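Local coordinates for KaiC-like domain-containing protein (Pyrococcus horikoshii, PDB 2EKD), which is of unknown function but has a KaiC-like, P-loop NTPase-type domain, consistent with a relation to nucleotide-binding proteins, at residues Asn133-Val136 against Val137-Val140; Leu168-Leu171 against Glu172-Val175. All blocks are in the same frame, centred on the assembly; numbering follows the deposited sequence.

Interaction 1 of 2, residues Asn133-Val136 against Val137-Val140; sequences NINV and VKMV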
ATOM      1  N   ASN F 133     -14.113   0.778  16.103  1.00 17.14           N
ATOM      2  CA  ASN F 133     -13.854  -0.644  15.872  1.00 18.83           C
ATOM      3  C   ASN F 133     -13.429  -1.290  17.187  1.00 19.52           C
ATOM      4  O   ASN F 133     -13.905  -2.367  17.553  1.00 21.35           O
ATOM      5  CB  ASN F 133     -12.740  -0.829  14.832  1.00 19.32           C
ATOM      6  CG  ASN F 133     -13.197  -0.514  13.407  1.00 23.03           C
ATOM      7  OD1 ASN F 133     -12.378  -0.447  12.494  1.00 25.78           O
ATOM      8  ND2 ASN F 133     -14.502  -0.332  13.214  1.00 20.92           N
ATOM      9  N   ILE F 134     -12.523  -0.630  17.898  1.00 20.04           N
ATOM     10  CA  ILE F 134     -12.052  -1.144  19.175  1.00 20.67           C
ATOM     11  C   ILE F 134     -13.240  -1.336  20.134  1.00 21.55           C
ATOM     12  O   ILE F 134     -13.275  -2.297  20.904  1.00 22.12           O
ATOM     13  CB  ILE F 134     -10.992  -0.186  19.782  1.00 19.89           C
ATOM     14  CG1 ILE F 134      -9.689  -0.316  18.997  1.00 20.45           C
ATOM     15  CG2 ILE F 134     -10.755  -0.502  21.247  1.00 20.55           C
ATOM     16  CD1 ILE F 134      -8.744   0.851  19.166  1.00 23.30           C
ATOM     17  N   ASN F 135     -14.212  -0.432  20.088  1.00 21.18           N
ATOM     18  CA  ASN F 135     -15.377  -0.570  20.961  1.00 22.17           C
ATOM     19  C   ASN F 135     -16.200  -1.786  20.550  1.00 21.01           C
ATOM     20  O   ASN F 135     -16.791  -2.457  21.394  1.00 19.96           O
ATOM     21  CB  ASN F 135     -16.242   0.695  20.937  1.00 22.40           C
ATOM     22  CG  ASN F 135     -15.586   1.853  21.666  1.00 28.84           C
ATOM     23  OD1 ASN F 135     -14.960   1.661  22.711  1.00 30.83           O
ATOM     24  ND2 ASN F 135     -15.732   3.063  21.126  1.00 28.03           N
ATOM     25  N   VAL F 136     -16.230  -2.077  19.254  1.00 20.98           N
ATOM     26  CA  VAL F 136     -16.963  -3.241  18.768  1.00 20.61           C
ATOM     27  C   VAL F 136     -16.292  -4.495  19.325  1.00 20.25           C
ATOM     28  O   VAL F 136     -16.965  -5.417  19.797  1.00 18.64           O
ATOM     29  CB  VAL F 136     -16.964  -3.318  17.223  1.00 20.21           C
ATOM     30  CG1 VAL F 136     -17.536  -4.662  16.773  1.00 20.43           C
ATOM     31  CG2 VAL F 136     -17.799  -2.170  16.646  1.00 18.83           C
ATOM     32  N   VAL F 137     -14.964  -4.524  19.277  1.00 18.51           N
ATOM     33  CA  VAL F 137     -14.236  -5.668  19.794  1.00 20.41           C
ATOM     34  C   VAL F 137     -14.489  -5.831  21.301  1.00 21.56           C
ATOM     35  O   VAL F 137     -14.668  -6.949  21.779  1.00 19.93           O
ATOM     36  CB  VAL F 137     -12.720  -5.539  19.525  1.00 20.94           C
ATOM     37  CG1 VAL F 137     -11.959  -6.695  20.200  1.00 19.51           C
ATOM     38  CG2 VAL F 137     -12.464  -5.561  18.022  1.00 20.51           C
ATOM     39  N   LYS F 138     -14.516  -4.724  22.042  1.00 24.19           N
ATOM     40  CA  LYS F 138     -14.760  -4.787  23.488  1.00 28.52           C
ATOM     41  C   LYS F 138     -16.132  -5.401  23.719  1.00 28.76           C
ATOM     42  O   LYS F 138     -16.340  -6.156  24.662  1.00 29.43           O
ATOM     43  CB  LYS F 138     -14.727  -3.388  24.130  1.00 29.64           C
ATOM     44  CG  LYS F 138     -13.416  -2.640  23.973  1.00 34.70           C
ATOM     45  CD  LYS F 138     -13.274  -1.528  25.012  1.00 38.74           C
ATOM     46  CE  LYS F 138     -14.416  -0.526  24.949  1.00 39.94           C
ATOM     47  NZ  LYS F 138     -14.381   0.413  26.109  1.00 40.03           N
HETATM   48  N   MSE F 139     -17.065  -5.059  22.843  1.00 31.12           N
HETATM   49  CA  MSE F 139     -18.420  -5.573  22.921  1.00 32.78           C
HETATM   50  C   MSE F 139     -18.380  -7.098  22.829  1.00 29.19           C
HETATM   51  O   MSE F 139     -19.153  -7.789  23.487  1.00 28.86           O
HETATM   52  CB  MSE F 139     -19.262  -4.964  21.789  1.00 39.60           C
HETATM   53  CG  MSE F 139     -20.602  -5.633  21.533  1.00 49.64           C
HETATM   54 SE   MSE F 139     -21.724  -4.622  20.506  1.00 68.35          SE
HETATM   55  CE  MSE F 139     -20.620  -3.971  19.266  1.00 54.78           C
ATOM     56  N   VAL F 140     -17.468  -7.625  22.022  1.00 25.26           N
ATOM     57  CA  VAL F 140     -17.355  -9.071  21.890  1.00 22.67           C
ATOM     58  C   VAL F 140     -16.646  -9.688  23.098  1.00 22.83           C
ATOM     59  O   VAL F 140     -17.080 -10.706  23.619  1.00 22.53           O
ATOM     60  CB  VAL F 140     -16.589  -9.475  20.605  1.00 21.48           C
ATOM     61  CG1 VAL F 140     -16.410 -10.993  20.564  1.00 18.40           C
ATOM     62  CG2 VAL F 140     -17.352  -8.996  19.365  1.00 17.41           C
TER

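Interaction 2 of 2, residues Leu168-Leu171 against Glu172-Val175; sequences LDLL and EEVV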
ATOM      1  N   LEU F 168      -8.990  -7.245  12.935  1.00 18.50           N
ATOM      2  CA  LEU F 168      -9.224  -8.670  12.780  1.00 19.77           C
ATOM      3  C   LEU F 168      -8.381  -9.443  13.798  1.00 18.98           C
ATOM      4  O   LEU F 168      -8.877 -10.347  14.466  1.00 16.81           O
ATOM      5  CB  LEU F 168      -8.881  -9.124  11.359  1.00 17.69           C
ATOM      6  CG  LEU F 168      -9.092 -10.621  11.107  1.00 20.10           C
ATOM      7  CD1 LEU F 168     -10.554 -10.995  11.399  1.00 19.69           C
ATOM      8  CD2 LEU F 168      -8.740 -10.951   9.649  1.00 18.89           C
ATOM      9  N   ASP F 169      -7.108  -9.080  13.914  1.00 19.19           N
ATOM     10  CA  ASP F 169      -6.212  -9.745  14.854  1.00 23.07           C
ATOM     11  C   ASP F 169      -6.687  -9.585  16.299  1.00 21.76           C
ATOM     12  O   ASP F 169      -6.548 -10.495  17.108  1.00 20.86           O
ATOM     13  CB  ASP F 169      -4.790  -9.192  14.717  1.00 27.92           C
ATOM     14  CG  ASP F 169      -4.054  -9.768  13.520  1.00 35.00           C
ATOM     15  OD1 ASP F 169      -3.707 -10.974  13.560  1.00 35.76           O
ATOM     16  OD2 ASP F 169      -3.830  -9.017  12.541  1.00 38.12           O
ATOM     17  N   LEU F 170      -7.226  -8.414  16.621  1.00 20.06           N
ATOM     18  CA  LEU F 170      -7.726  -8.167  17.963  1.00 20.12           C
ATOM     19  C   LEU F 170      -8.937  -9.060  18.222  1.00 19.38           C
ATOM     20  O   LEU F 170      -9.082  -9.620  19.304  1.00 18.39           O
ATOM     21  CB  LEU F 170      -8.142  -6.704  18.129  1.00 19.72           C
ATOM     22  CG  LEU F 170      -7.201  -5.684  18.766  1.00 21.75           C
ATOM     23  CD1 LEU F 170      -8.061  -4.519  19.246  1.00 23.69           C
ATOM     24  CD2 LEU F 170      -6.442  -6.280  19.948  1.00 19.44           C
ATOM     25  N   LEU F 171      -9.801  -9.176  17.216  1.00 18.49           N
ATOM     26  CA  LEU F 171     -11.009  -9.989  17.307  1.00 19.84           C
ATOM     27  C   LEU F 171     -10.674 -11.465  17.513  1.00 20.22           C
ATOM     28  O   LEU F 171     -11.282 -12.138  18.352  1.00 19.65           O
ATOM     29  CB  LEU F 171     -11.836  -9.853  16.025  1.00 20.90           C
ATOM     30  CG  LEU F 171     -13.318  -9.492  16.111  1.00 23.03           C
ATOM     31  CD1 LEU F 171     -13.937  -9.690  14.735  1.00 21.11           C
ATOM     32  CD2 LEU F 171     -14.034 -10.351  17.146  1.00 22.33           C
ATOM     33  N   GLU F 172      -9.723 -11.971  16.729  1.00 19.09           N
ATOM     34  CA  GLU F 172      -9.326 -13.369  16.834  1.00 18.25           C
ATOM     35  C   GLU F 172      -8.698 -13.637  18.197  1.00 17.94           C
ATOM     36  O   GLU F 172      -8.757 -14.756  18.707  1.00 18.29           O
ATOM     37  CB  GLU F 172      -8.342 -13.739  15.715  1.00 19.60           C
ATOM     38  CG  GLU F 172      -8.900 -13.522  14.302  1.00 21.64           C
ATOM     39  CD  GLU F 172      -8.059 -14.185  13.217  1.00 25.21           C
ATOM     40  OE1 GLU F 172      -6.814 -14.116  13.284  1.00 26.36           O
ATOM     41  OE2 GLU F 172      -8.646 -14.765  12.282  1.00 27.74           O
ATOM     42  N   GLU F 173      -8.122 -12.599  18.791  1.00 14.97           N
ATOM     43  CA  GLU F 173      -7.487 -12.722  20.097  1.00 14.70           C
ATOM     44  C   GLU F 173      -8.484 -12.912  21.249  1.00 14.86           C
ATOM     45  O   GLU F 173      -8.290 -13.771  22.107  1.00 14.55           O
ATOM     46  CB  GLU F 173      -6.630 -11.480  20.386  1.00 13.90           C
ATOM     47  CG  GLU F 173      -5.808 -11.589  21.667  1.00 16.42           C
ATOM     48  CD  GLU F 173      -5.041 -10.313  22.015  1.00 21.43           C
ATOM     49  OE1 GLU F 173      -4.486  -9.655  21.103  1.00 20.02           O
ATOM     50  OE2 GLU F 173      -4.975  -9.980  23.218  1.00 22.34           O
ATOM     51  N   VAL F 174      -9.549 -12.112  21.265  1.00 15.19           N
ATOM     52  CA  VAL F 174     -10.528 -12.173  22.343  1.00 13.99           C
ATOM     53  C   VAL F 174     -11.476 -13.360  22.351  1.00 15.02           C
ATOM     54  O   VAL F 174     -12.048 -13.680  23.395  1.00 15.30           O
ATOM     55  CB  VAL F 174     -11.368 -10.880  22.406  1.00 15.21           C
ATOM     56  CG1 VAL F 174     -10.445  -9.674  22.566  1.00 12.60           C
ATOM     57  CG2 VAL F 174     -12.222 -10.748  21.158  1.00 14.30           C
ATOM     58  N   VAL F 175     -11.659 -14.017  21.207  1.00 14.06           N
ATOM     59  CA  VAL F 175     -12.554 -15.163  21.172  1.00 12.90           C
ATOM     60  C   VAL F 175     -11.851 -16.424  21.678  1.00 14.08           C
ATOM     61  O   VAL F 175     -10.619 -16.470  21.733  1.00 14.28           O
ATOM     62  CB  VAL F 175     -13.118 -15.401  19.743  1.00 14.96           C
ATOM     63  CG1 VAL F 175     -13.855 -14.145  19.269  1.00 11.45           C
ATOM     64  CG2 VAL F 175     -11.994 -15.777  18.775  1.00 12.26           C
TER
HETATM   65  O   HOH W   1      -4.095 -14.109  14.508  1.00 29.50           O
HETATM   66  O   HOH W   2      -5.515 -11.710  11.358  1.00 54.66           O

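Interaction 1 of 2, residues Asn133-Val136 against Val137-Val140
Val-137 N, Lys-138 N, Met-139 N and Val-140 N donate to the carbonyl oxygens of Asn-133, Ile-134, Asn-135 and Val-136, four consecutive i to i+4 bonds that carry one alpha helix through residues 133-140. The bond from Val-137 N to Asn-133 O measures 3.0 Å, that from Val-140 N to Val-136 O 3.2 Å.

On one flank Asn-135 and Lys-138 run side by side in the same direction. The lysine chain bends at its third torsion (chi3 -58°), which brings CE to 3.2 Å from Asn-135 OD1, while the ammonium NZ stays farther off, 3.7 Å from that oxygen. Another face is apolar: the selenomethionine Met-139 slants across Val-136, its terminal CE 4.0 Å from Val-136 CG1, and the pair packs against Leu-121, Leu-124 and Ile-125 of helix 121-127. Val-137 instead meets Ile-167 of helix 165-174. Asn-133 ND2, early in the helix, donates to Ile-125 O, tying helices 121-127 and 130-141 together by a polar link. With Ile-134 touching Leu-127 of a second subunit, this is an amphipathic helix in the layer flanking the central sheet of an alpha/beta fold.

Interaction 2 of 2, residues Leu168-Leu171 against Glu172-Val175
Glu-172 packs back over Leu-168, one turn earlier in helix 165-174. Its CG lies 3.2 Å from Leu-168 O, the carbonyl that also accepts the bond from Glu-172 N at 2.9 Å, and its aliphatic stem passes aslant of the leucine, with CG 4.2 Å from Leu-168 CD1. Beyond CG the chain is extended (chi2 -167°), and the turn at chi3 (-42°) leaves OE1 on the side of Asp-169. The two acids do not touch: Asp-169 OD1 and Glu-172 OE1 stay 4.4 Å apart, and two waters span the gap, each donating to both oxygens, one of them through weak bonds. Each acid also has a cationic partner, Lys-189 for Glu-172 and Lys-162 of the second subunit for Asp-169.

Leu-171 meets the last turn with one methyl. Its CD2 is 4.4 Å from both Val-174 CG2 and Val-175 CG1, and the leucine also packs on Ile-160 of helix 157-163. Its carbonyl oxygen is hemmed in by methyls, with Val-174 CG2 at 3.3 Å, and receives a weak bond from Val-175 N. Val-175 is where the chain leaves helical geometry; Lys-190 binds the carbonyl oxygens of Glu-172 and Val-175 at this end.

Leu-170 packs on Val-159 of the second subunit, and its CD2 comes within 4.1 Å of Glu-173 OE1. That carboxylate is taken up by Asn-156 and Tyr-22 of the same neighbour.

Apolar chains thus pack both within the chain and on the neighbour, while the buried acids are each met by lysine, water or a polar group. Glu-21 also lies near Glu-172 OE2, so Lys-189 probably helps to balance an acidic cluster. Asp-169 and Glu-173 add polar bonds to the subunit interface beside the apolar contact of Leu-170.

In the fold
Interactions 1 and 2 belong to neighbouring helices, 130-141 and 165-174, and their centres lie about 10 Å apart on the same side of the chain's centre. Valine and leucine methyls join them: Val-137 CG1 is 4.1 Å from Val-174 CG1, while Val-140 CG1 is 4.2 Å from both Leu-171 CD2 and Val-174 CG2. Val-174 therefore sits between two successive turns of the earlier helix. Between the two helices the chain passes through strand 149-156 of the central sheet and helix 157-163. Both interactions also reach the second subunit, interaction 1 through a single residue and interaction 2 through six, so of the two contacts interaction 2 lies more at the interface.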